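Local coordinates for phosphoribosylaminoimidazole carboxylase (PDB 4JA0), which is a bifunctional enzyme of purine biosynthesis that probably carboxylates aminoimidazole ribonucleotide and then joins the product to aspartate, giving SAICAR, at residues F197-D200 with S204-L207; L226-Q231 with A252-Q257; E309-M314 with G337-G342; A375-P380 with A384-Q389. One frame throughout, in Å; residues are numbered along the deposited sequence.

Contact 1 of 4, residues F197-D200 with S204-L207; sequences FGVD and SIVL. With SO4 (sulfate ion), chain H.
S204 and D200 close the end of this strand pair with two hydrogen bonds: D200 N gives to S204 O (2.9 Å), and S204 N returns one to D200 OD1 (2.7 Å). The second reaches the carboxylate from above, 44° out of its plane; D200 CG stands between its own N and carbonyl carbon (chi1 72°), which brings OD1 within bonding distance of S204 N. At I205 the backbone N faces outward and gives a nearly straight hydrogen bond to O1 of a sulfate ion (3.2 Å), probably from the crystallisation liquor. The I205 side chain crosses F197 at about a right angle, with its CG2 3.7 Å from F197 CD2, while its CG1 touches V199 CG2 on the same face. V206 then pairs with G198 through both backbone bonds, V206 N to G198 O at 2.9 Å and G198 N to V206 O at 3.0 Å. L207 ends the run, its CB lying 4.2 Å from F197 CE2; helix 162-183 packs on both of these side chains. The strand directions differ by 135°, which marks a twisted antiparallel beta hairpin of the SAICAR synthetase domain, whose strand 205-207 bonds on through L207 to K77 and A79.

Contact 2 of 4, residues L226-Q231 with A252-Q257; sequences LMVDKQ and AWVKDQ
Q231 OE1, at the start of helix 231-235, accepts hydrogen bonds from two arginines, R217 and R234; the loop before it brings V228 to V254 and W253 of helix 241-257. The motif is a loop-to-helix junction: residues 226-230 are the last part of the loop between strand 216-220 and helix 231-235, and D229 makes an Asx turn in front of that helix. Its OD2 accepts from Q231 N at 3.2 Å, a weak capping bond with an N-H...O angle of 139°. D229 CB points away from residues 252-257. The carboxylate has a long, weak ion pair with R217 NE and a weak bond from L218 N to OD1. K230 NZ has two partners as well, a salt bridge to D46 and a hydrogen bond to the carbonyl of A44.

Between residues 226-231 and 252-257 the contact is apolar, with no hydrogen bond. Within 252-257, V228 alone of residues 226-231 makes contact, and the total buried surface is only 116 Å². V228 and V254 are also the residues of closest backbone approach, with CA atoms 7.5 Å apart. V228 CG1 lies anti to its N (chi1 -155°) and rests against both V254 CG2 at 3.7 Å and W253 CE3 at 3.9 Å, which themselves lie side by side. The valines slide past each other in opposite directions, whereas the indole crosses V228 at about a right angle. The second methyl of V228 reaches the next ring carbon, with CG2 at 4.1 Å from W253 CZ3.

Contact 3 of 4, residues E309-M314 with G337-G342; sequences ETLRIM and GPVLSG
This is an apolar helix-to-helix contact on one face of the parallel sheet, joining two consecutive connecting helices. Helix 307-317 links strand 296-300 to strand 323-329, and helix 336-343 links strand 323-329 to strand 348-350. That both lie on the same face follows from F272 of strand 267-273, which is touched by I313 and M314 of the first helix and by L340 of the second. No hydrogen bond passes between the segments, and they bury 175 Å² together. The backbones come nearest at L311 and L340, whose CA atoms are 7.5 Å apart.

L340 and M314 make the closer of the two side-chain contacts. L340 CD2 lies closest to M314 CB (3.9 Å), with M314 CG next at 4.2 Å and SD hardly farther, and the two side chains slide past each other in opposite directions. M314 CG stands between its backbone N and carbonyl carbon (chi1 84°), and the chain then bends at chi2 (122°); the side chain also touches N343 and T344. One turn earlier L311 CD2 approaches V339 CG1 at 4.4 Å, a looser meeting of methyl groups. Another subunit continues the packing, with its T307 against L311 and its A303 against V339. Adjacent crossover helices packed over a parallel sheet of strand order 2-1-3-4-5 are characteristic of the three-layer alpha/beta fold of AIR carboxylase (PurE) domains.

Contact 4 of 4, residues A375-P380 with A384-Q389; sequences ATVIYP and ALMAAQ
A beta-alpha unit is seen here at its turning point: strand 375-376, outermost in the parallel sheet of this chain, leads through V377 and I378 into helix 380-391, and the contact joins P380 with A384 and V377 with M386. The polar part is the opening turn of the helix, where A384 N gives a hydrogen bond to P380 O at 3.2 Å, with an N-H...O angle of 160°, the four-residue step of a regular alpha helix. A384 CB stays 4.0 Å from that same P380 O. Y379 holds the N-cap position, and its carbonyl O is also hydrogen-bonded to S382 OG.

The apolar part is slight. V377 points its CB toward the helix, and V377 CG2 comes to 4.4 Å from M386 CG, with CA atoms 8.5 Å apart. V377 also rests on S382 and A383, and helix 279-291 lies against P380 and A384.

Other subunits are close by. One packs G373 on M386 and hydrogen-bonds to the backbone of T376; R332 of yet another makes a cation-pi contact with the Y379 ring. Strand, short loop and helix together form the last beta-alpha unit of the PurE-type alpha/beta domain, its strand outermost within the chain.

Overall arrangement
The four contacts follow one another along the chain without nesting, and they fall into two groups. Contacts 1 and 2 belong to the SAICAR synthetase part, with centres 28 Å apart and nearest atoms about 16 Å apart. Contacts 3 and 4 lie in the AIR carboxylase part, much closer together: centres 18 Å, nearest atoms about 6 Å, without touching. Between the groups the separation grows to 49 Å from the centre of contact 3 to that of either contact 1 or contact 2. Other subunits pack on contacts 3 and 4, which both touch one and the same neighbouring subunit, whereas none touches contacts 1 or 2. The sulfate lies at contact 1.

Contact 1 of 4, residues F197-D200 with S204-L207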
# COMPACT_ATOMS: atom_id res chain seq x y z
N PHE A 197 -6.68 31.15 44.72
CA PHE A 197 -6.85 29.69 44.79
C PHE A 197 -6.65 29.17 46.21
O PHE A 197 -6.02 29.82 47.05
CB PHE A 197 -5.86 28.97 43.88
CG PHE A 197 -6.11 29.14 42.40
CD1 PHE A 197 -5.38 30.08 41.66
CD2 PHE A 197 -7.02 28.33 41.73
CE1 PHE A 197 -5.59 30.22 40.29
CE2 PHE A 197 -7.23 28.47 40.38
CZ PHE A 197 -6.52 29.41 39.66
N GLY A 198 -7.19 27.98 46.47
CA GLY A 198 -6.98 27.31 47.75
C GLY A 198 -6.78 25.82 47.48
O GLY A 198 -7.04 25.37 46.37
N VAL A 199 -6.34 25.07 48.48
CA VAL A 199 -6.15 23.62 48.34
C VAL A 199 -7.16 22.92 49.25
O VAL A 199 -7.21 23.20 50.47
CB VAL A 199 -4.70 23.18 48.69
CG1 VAL A 199 -4.53 21.68 48.53
CG2 VAL A 199 -3.69 23.93 47.84
N ASP A 200 -7.96 22.03 48.67
CA ASP A 200 -9.02 21.36 49.43
C ASP A 200 -8.45 20.26 50.30
O ASP A 200 -7.23 20.04 50.29
CB ASP A 200 -10.16 20.84 48.52
CG ASP A 200 -9.78 19.62 47.67
OD1 ASP A 200 -8.66 19.06 47.80
OD2 ASP A 200 -10.63 19.21 46.84
N SER A 204 -6.46 18.96 46.26
CA SER A 204 -6.79 19.53 44.95
C SER A 204 -6.89 21.06 44.96
O SER A 204 -7.44 21.66 45.89
CB SER A 204 -8.08 18.89 44.37
OG SER A 204 -7.88 17.50 44.08
N ILE A 205 -6.38 21.70 43.92
CA ILE A 205 -6.41 23.15 43.84
C ILE A 205 -7.73 23.66 43.27
O ILE A 205 -8.10 23.36 42.13
CB ILE A 205 -5.23 23.69 43.01
CG1 ILE A 205 -3.91 23.31 43.67
CG2 ILE A 205 -5.32 25.21 42.87
CD1 ILE A 205 -2.70 23.87 42.95
N VAL A 206 -8.45 24.45 44.06
CA VAL A 206 -9.75 24.94 43.62
C VAL A 206 -9.75 26.47 43.51
O VAL A 206 -9.03 27.15 44.25
CB VAL A 206 -10.90 24.44 44.55
CG1 VAL A 206 -10.97 22.91 44.57
CG2 VAL A 206 -10.70 24.96 45.95
N LEU A 207 -10.51 27.00 42.55
CA LEU A 207 -10.72 28.44 42.44
C LEU A 207 -11.65 28.82 43.58
O LEU A 207 -12.76 28.30 43.67
CB LEU A 207 -11.36 28.78 41.10
CG LEU A 207 -11.77 30.24 40.94
CD1 LEU A 207 -10.55 31.11 40.82
CD2 LEU A 207 -12.66 30.39 39.73
S SO4 H . -6.31 19.88 40.25
O1 SO4 H . -5.38 20.00 41.38
O2 SO4 H . -6.52 18.46 39.97
O3 SO4 H . -7.61 20.52 40.54
O4 SO4 H . -5.65 20.49 39.10

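Contact 2 of 4, residues L226-Q231 with A252-Q257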
# COMPACT_ATOMS: atom_id res chain seq x y z
N LEU A 226 -16.48 54.65 30.14
CA LEU A 226 -17.74 54.09 30.65
C LEU A 226 -17.54 53.01 31.71
O LEU A 226 -18.49 52.29 32.03
CB LEU A 226 -18.57 53.52 29.49
CG LEU A 226 -19.05 54.53 28.45
CD1 LEU A 226 -19.67 53.84 27.24
CD2 LEU A 226 -20.03 55.47 29.10
N MET A 227 -16.32 52.90 32.26
CA MET A 227 -15.97 51.86 33.24
C MET A 227 -17.02 51.68 34.35
O MET A 227 -17.62 52.64 34.82
CB MET A 227 -14.59 52.11 33.85
CG MET A 227 -14.41 53.43 34.60
SD MET A 227 -12.77 53.64 35.38
CE MET A 227 -11.64 53.13 34.08
N VAL A 228 -17.23 50.44 34.76
CA VAL A 228 -18.31 50.11 35.69
C VAL A 228 -17.79 49.38 36.91
O VAL A 228 -18.55 48.90 37.75
CB VAL A 228 -19.40 49.24 35.00
CG1 VAL A 228 -20.73 49.42 35.68
CG2 VAL A 228 -19.54 49.62 33.57
N ASP A 229 -16.47 49.24 36.97
CA ASP A 229 -15.84 48.48 38.05
C ASP A 229 -15.45 49.37 39.23
O ASP A 229 -15.76 50.56 39.27
CB ASP A 229 -14.61 47.76 37.53
CG ASP A 229 -13.65 48.69 36.83
OD1 ASP A 229 -14.08 49.38 35.87
OD2 ASP A 229 -12.47 48.75 37.25
N LYS A 230 -14.73 48.77 40.17
CA LYS A 230 -14.23 49.44 41.37
C LYS A 230 -13.13 50.50 41.09
O LYS A 230 -12.60 51.12 42.01
CB LYS A 230 -13.73 48.35 42.34
CG LYS A 230 -13.40 48.78 43.76
CD LYS A 230 -12.44 47.78 44.38
CE LYS A 230 -11.89 48.27 45.70
NZ LYS A 230 -10.88 47.33 46.23
N GLN A 231 -12.79 50.71 39.82
CA GLN A 231 -11.84 51.76 39.49
C GLN A 231 -12.49 53.13 39.68
O GLN A 231 -11.81 54.11 39.98
CB GLN A 231 -11.33 51.60 38.05
CG GLN A 231 -10.08 52.43 37.74
CD GLN A 231 -8.92 52.13 38.68
OE1 GLN A 231 -8.73 50.99 39.10
NE2 GLN A 231 -8.13 53.15 39.01
N ALA A 252 -24.85 47.39 40.54
CA ALA A 252 -26.18 46.80 40.34
C ALA A 252 -26.41 46.50 38.87
O ALA A 252 -26.98 45.47 38.52
CB ALA A 252 -27.27 47.72 40.88
N TRP A 253 -25.94 47.40 38.01
CA TRP A 253 -26.06 47.21 36.57
C TRP A 253 -25.32 45.94 36.14
O TRP A 253 -25.83 45.17 35.34
CB TRP A 253 -25.53 48.42 35.80
CG TRP A 253 -25.70 48.31 34.31
CD1 TRP A 253 -26.83 48.55 33.58
CD2 TRP A 253 -24.69 47.96 33.36
NE1 TRP A 253 -26.60 48.35 32.24
CE2 TRP A 253 -25.29 47.99 32.08
CE3 TRP A 253 -23.34 47.60 33.46
CZ2 TRP A 253 -24.58 47.68 30.92
CZ3 TRP A 253 -22.65 47.29 32.30
CH2 TRP A 253 -23.27 47.33 31.05
N VAL A 254 -24.12 45.75 36.67
CA VAL A 254 -23.34 44.57 36.38
C VAL A 254 -24.01 43.29 36.91
O VAL A 254 -24.06 42.29 36.19
CB VAL A 254 -21.90 44.70 36.95
CG1 VAL A 254 -21.20 43.36 36.94
CG2 VAL A 254 -21.11 45.74 36.15
N LYS A 255 -24.51 43.31 38.14
CA LYS A 255 -25.23 42.15 38.69
C LYS A 255 -26.42 41.80 37.82
O LYS A 255 -26.78 40.63 37.65
CB LYS A 255 -25.71 42.40 40.12
N ASP A 256 -27.04 42.84 37.26
CA ASP A 256 -28.20 42.65 36.41
C ASP A 256 -27.79 42.07 35.05
O ASP A 256 -28.43 41.16 34.52
CB ASP A 256 -28.96 43.98 36.25
N GLN A 257 -26.66 42.55 34.53
CA GLN A 257 -26.20 42.15 33.21
C GLN A 257 -25.81 40.68 33.13
O GLN A 257 -25.85 40.08 32.06
CB GLN A 257 -25.01 43.01 32.82
CG GLN A 257 -25.07 43.60 31.43
CD GLN A 257 -26.21 44.54 31.24
OE1 GLN A 257 -26.83 44.99 32.20
NE2 GLN A 257 -26.48 44.90 29.99

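Contact 3 of 4, residues E309-M314 with G337-G342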
# COMPACT_ATOMS: atom_id res chain seq x y z
N GLU A 309 -35.07 9.04 0.75
CA GLU A 309 -35.42 9.28 2.15
C GLU A 309 -34.24 9.89 2.91
O GLU A 309 -34.42 10.63 3.88
CB GLU A 309 -35.91 7.98 2.82
CG GLU A 309 -36.30 8.08 4.31
CD GLU A 309 -37.59 8.89 4.59
OE1 GLU A 309 -38.24 9.39 3.64
OE2 GLU A 309 -37.98 9.01 5.79
N THR A 310 -33.02 9.57 2.49
CA THR A 310 -31.84 10.18 3.06
C THR A 310 -31.89 11.72 2.92
O THR A 310 -31.72 12.45 3.90
CB THR A 310 -30.57 9.58 2.39
OG1 THR A 310 -30.39 8.23 2.84
CG2 THR A 310 -29.34 10.38 2.71
N LEU A 311 -32.14 12.20 1.70
CA LEU A 311 -32.31 13.63 1.46
C LEU A 311 -33.52 14.20 2.19
O LEU A 311 -33.47 15.33 2.68
CB LEU A 311 -32.42 13.90 -0.04
CG LEU A 311 -31.16 13.57 -0.86
CD1 LEU A 311 -31.30 14.02 -2.31
CD2 LEU A 311 -29.91 14.17 -0.22
N ARG A 312 -34.61 13.44 2.26
CA ARG A 312 -35.81 13.93 2.92
C ARG A 312 -35.55 14.13 4.43
O ARG A 312 -36.00 15.10 5.02
CB ARG A 312 -37.01 12.99 2.68
N ILE A 313 -34.78 13.23 5.03
CA ILE A 313 -34.47 13.35 6.45
C ILE A 313 -33.58 14.55 6.70
O ILE A 313 -33.80 15.33 7.63
CB ILE A 313 -33.81 12.08 7.00
CG1 ILE A 313 -34.78 10.89 6.89
CG2 ILE A 313 -33.34 12.27 8.43
CD1 ILE A 313 -34.29 9.64 7.58
N MET A 314 -32.59 14.75 5.83
CA MET A 314 -31.69 15.87 6.03
C MET A 314 -32.38 17.20 5.75
O MET A 314 -32.02 18.23 6.33
CB MET A 314 -30.42 15.72 5.21
CG MET A 314 -30.59 16.20 3.80
SD MET A 314 -29.41 17.49 3.36
CE MET A 314 -30.34 18.29 2.07
N GLY A 337 -21.65 10.43 3.33
CA GLY A 337 -21.07 11.72 3.61
C GLY A 337 -21.00 12.61 2.40
O GLY A 337 -21.51 13.72 2.44
N PRO A 338 -20.37 12.13 1.32
CA PRO A 338 -20.29 12.93 0.09
C PRO A 338 -21.62 13.28 -0.51
O PRO A 338 -21.73 14.36 -1.08
CB PRO A 338 -19.51 12.02 -0.86
CG PRO A 338 -18.58 11.27 0.06
CD PRO A 338 -19.44 10.99 1.28
N VAL A 339 -22.62 12.42 -0.37
CA VAL A 339 -23.94 12.75 -0.90
C VAL A 339 -24.60 13.85 -0.06
O VAL A 339 -25.17 14.79 -0.62
CB VAL A 339 -24.82 11.48 -1.09
CG1 VAL A 339 -26.31 11.81 -1.08
CG2 VAL A 339 -24.44 10.79 -2.40
N LEU A 340 -24.48 13.78 1.27
CA LEU A 340 -24.93 14.89 2.12
C LEU A 340 -24.23 16.18 1.75
O LEU A 340 -24.86 17.22 1.54
CB LEU A 340 -24.65 14.60 3.59
CG LEU A 340 -25.57 13.57 4.23
CD1 LEU A 340 -25.15 13.26 5.66
CD2 LEU A 340 -26.99 14.11 4.20
N SER A 341 -22.93 16.07 1.61
CA SER A 341 -22.10 17.21 1.33
C SER A 341 -22.56 17.89 0.03
O SER A 341 -22.52 19.12 -0.09
CB SER A 341 -20.64 16.76 1.25
OG SER A 341 -19.77 17.87 1.12
N GLY A 342 -23.04 17.07 -0.91
CA GLY A 342 -23.49 17.60 -2.19
C GLY A 342 -24.89 18.23 -2.18
O GLY A 342 -25.26 18.97 -3.08

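Contact 4 of 4, residues A375-P380 with A384-Q389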
# COMPACT_ATOMS: atom_id res chain seq x y z
N ALA A 375 -15.49 17.00 5.18
CA ALA A 375 -14.19 16.84 5.90
C ALA A 375 -14.16 15.47 6.58
O ALA A 375 -15.20 14.92 6.94
CB ALA A 375 -13.97 17.96 6.94
N THR A 376 -12.96 14.95 6.79
CA THR A 376 -12.81 13.59 7.29
C THR A 376 -11.98 13.53 8.59
O THR A 376 -10.95 14.24 8.78
CB THR A 376 -12.22 12.67 6.21
OG1 THR A 376 -13.08 12.65 5.06
CG2 THR A 376 -12.04 11.24 6.73
N VAL A 377 -12.47 12.68 9.48
CA VAL A 377 -11.92 12.47 10.81
C VAL A 377 -11.92 10.95 11.01
O VAL A 377 -12.68 10.25 10.34
CB VAL A 377 -12.83 13.20 11.83
CG1 VAL A 377 -13.26 12.28 12.96
CG2 VAL A 377 -12.19 14.46 12.36
N ILE A 378 -11.08 10.42 11.89
CA ILE A 378 -10.92 8.96 11.96
C ILE A 378 -11.31 8.30 13.31
O ILE A 378 -11.53 7.08 13.38
CB ILE A 378 -9.49 8.60 11.52
CG1 ILE A 378 -9.51 8.02 10.12
CG2 ILE A 378 -8.78 7.67 12.50
CD1 ILE A 378 -8.12 7.57 9.71
N TYR A 379 -11.43 9.11 14.36
CA TYR A 379 -11.84 8.63 15.68
C TYR A 379 -13.13 9.30 16.14
O TYR A 379 -13.36 10.48 15.86
CB TYR A 379 -10.73 8.86 16.71
CG TYR A 379 -9.39 8.37 16.26
CD1 TYR A 379 -9.10 7.01 16.28
CD2 TYR A 379 -8.41 9.25 15.80
CE1 TYR A 379 -7.87 6.53 15.85
CE2 TYR A 379 -7.18 8.79 15.37
CZ TYR A 379 -6.91 7.42 15.40
OH TYR A 379 -5.69 6.94 14.98
N PRO A 380 -13.99 8.54 16.83
CA PRO A 380 -15.28 9.07 17.29
C PRO A 380 -15.16 10.27 18.21
O PRO A 380 -15.90 11.24 18.04
CB PRO A 380 -15.90 7.88 18.05
CG PRO A 380 -14.78 6.98 18.36
CD PRO A 380 -13.81 7.13 17.23
N ALA A 384 -16.65 14.32 17.52
CA ALA A 384 -17.48 15.11 18.42
C ALA A 384 -16.79 16.45 18.71
O ALA A 384 -17.45 17.48 18.82
CB ALA A 384 -17.74 14.35 19.71
N LEU A 385 -15.46 16.42 18.82
CA LEU A 385 -14.68 17.61 19.06
C LEU A 385 -14.76 18.59 17.88
O LEU A 385 -14.88 19.80 18.08
CB LEU A 385 -13.22 17.23 19.34
CG LEU A 385 -12.86 16.61 20.70
CD1 LEU A 385 -11.42 16.15 20.72
CD2 LEU A 385 -13.08 17.62 21.84
N MET A 386 -14.68 18.08 16.65
CA MET A 386 -14.86 18.94 15.48
C MET A 386 -16.24 19.62 15.51
O MET A 386 -16.35 20.82 15.27
CB MET A 386 -14.72 18.15 14.18
CG MET A 386 -13.51 18.51 13.36
SD MET A 386 -13.33 20.26 12.96
CE MET A 386 -14.54 20.35 11.65
N ALA A 387 -17.27 18.84 15.80
CA ALA A 387 -18.63 19.35 15.91
C ALA A 387 -18.71 20.40 17.01
O ALA A 387 -19.33 21.46 16.84
CB ALA A 387 -19.61 18.22 16.17
N ALA A 388 -18.09 20.10 18.14
CA ALA A 388 -18.04 21.05 19.26
C ALA A 388 -17.33 22.35 18.89
O ALA A 388 -17.84 23.44 19.17
CB ALA A 388 -17.38 20.42 20.48
N GLN A 389 -16.18 22.23 18.23
CA GLN A 389 -15.41 23.40 17.84
C GLN A 389 -16.19 24.28 16.88
O GLN A 389 -16.08 25.51 16.93
CB GLN A 389 -14.06 22.97 17.22
CG GLN A 389 -13.05 22.44 18.24
CD GLN A 389 -11.88 21.68 17.62
OE1 GLN A 389 -11.91 21.28 16.46
NE2 GLN A 389 -10.84 21.46 18.42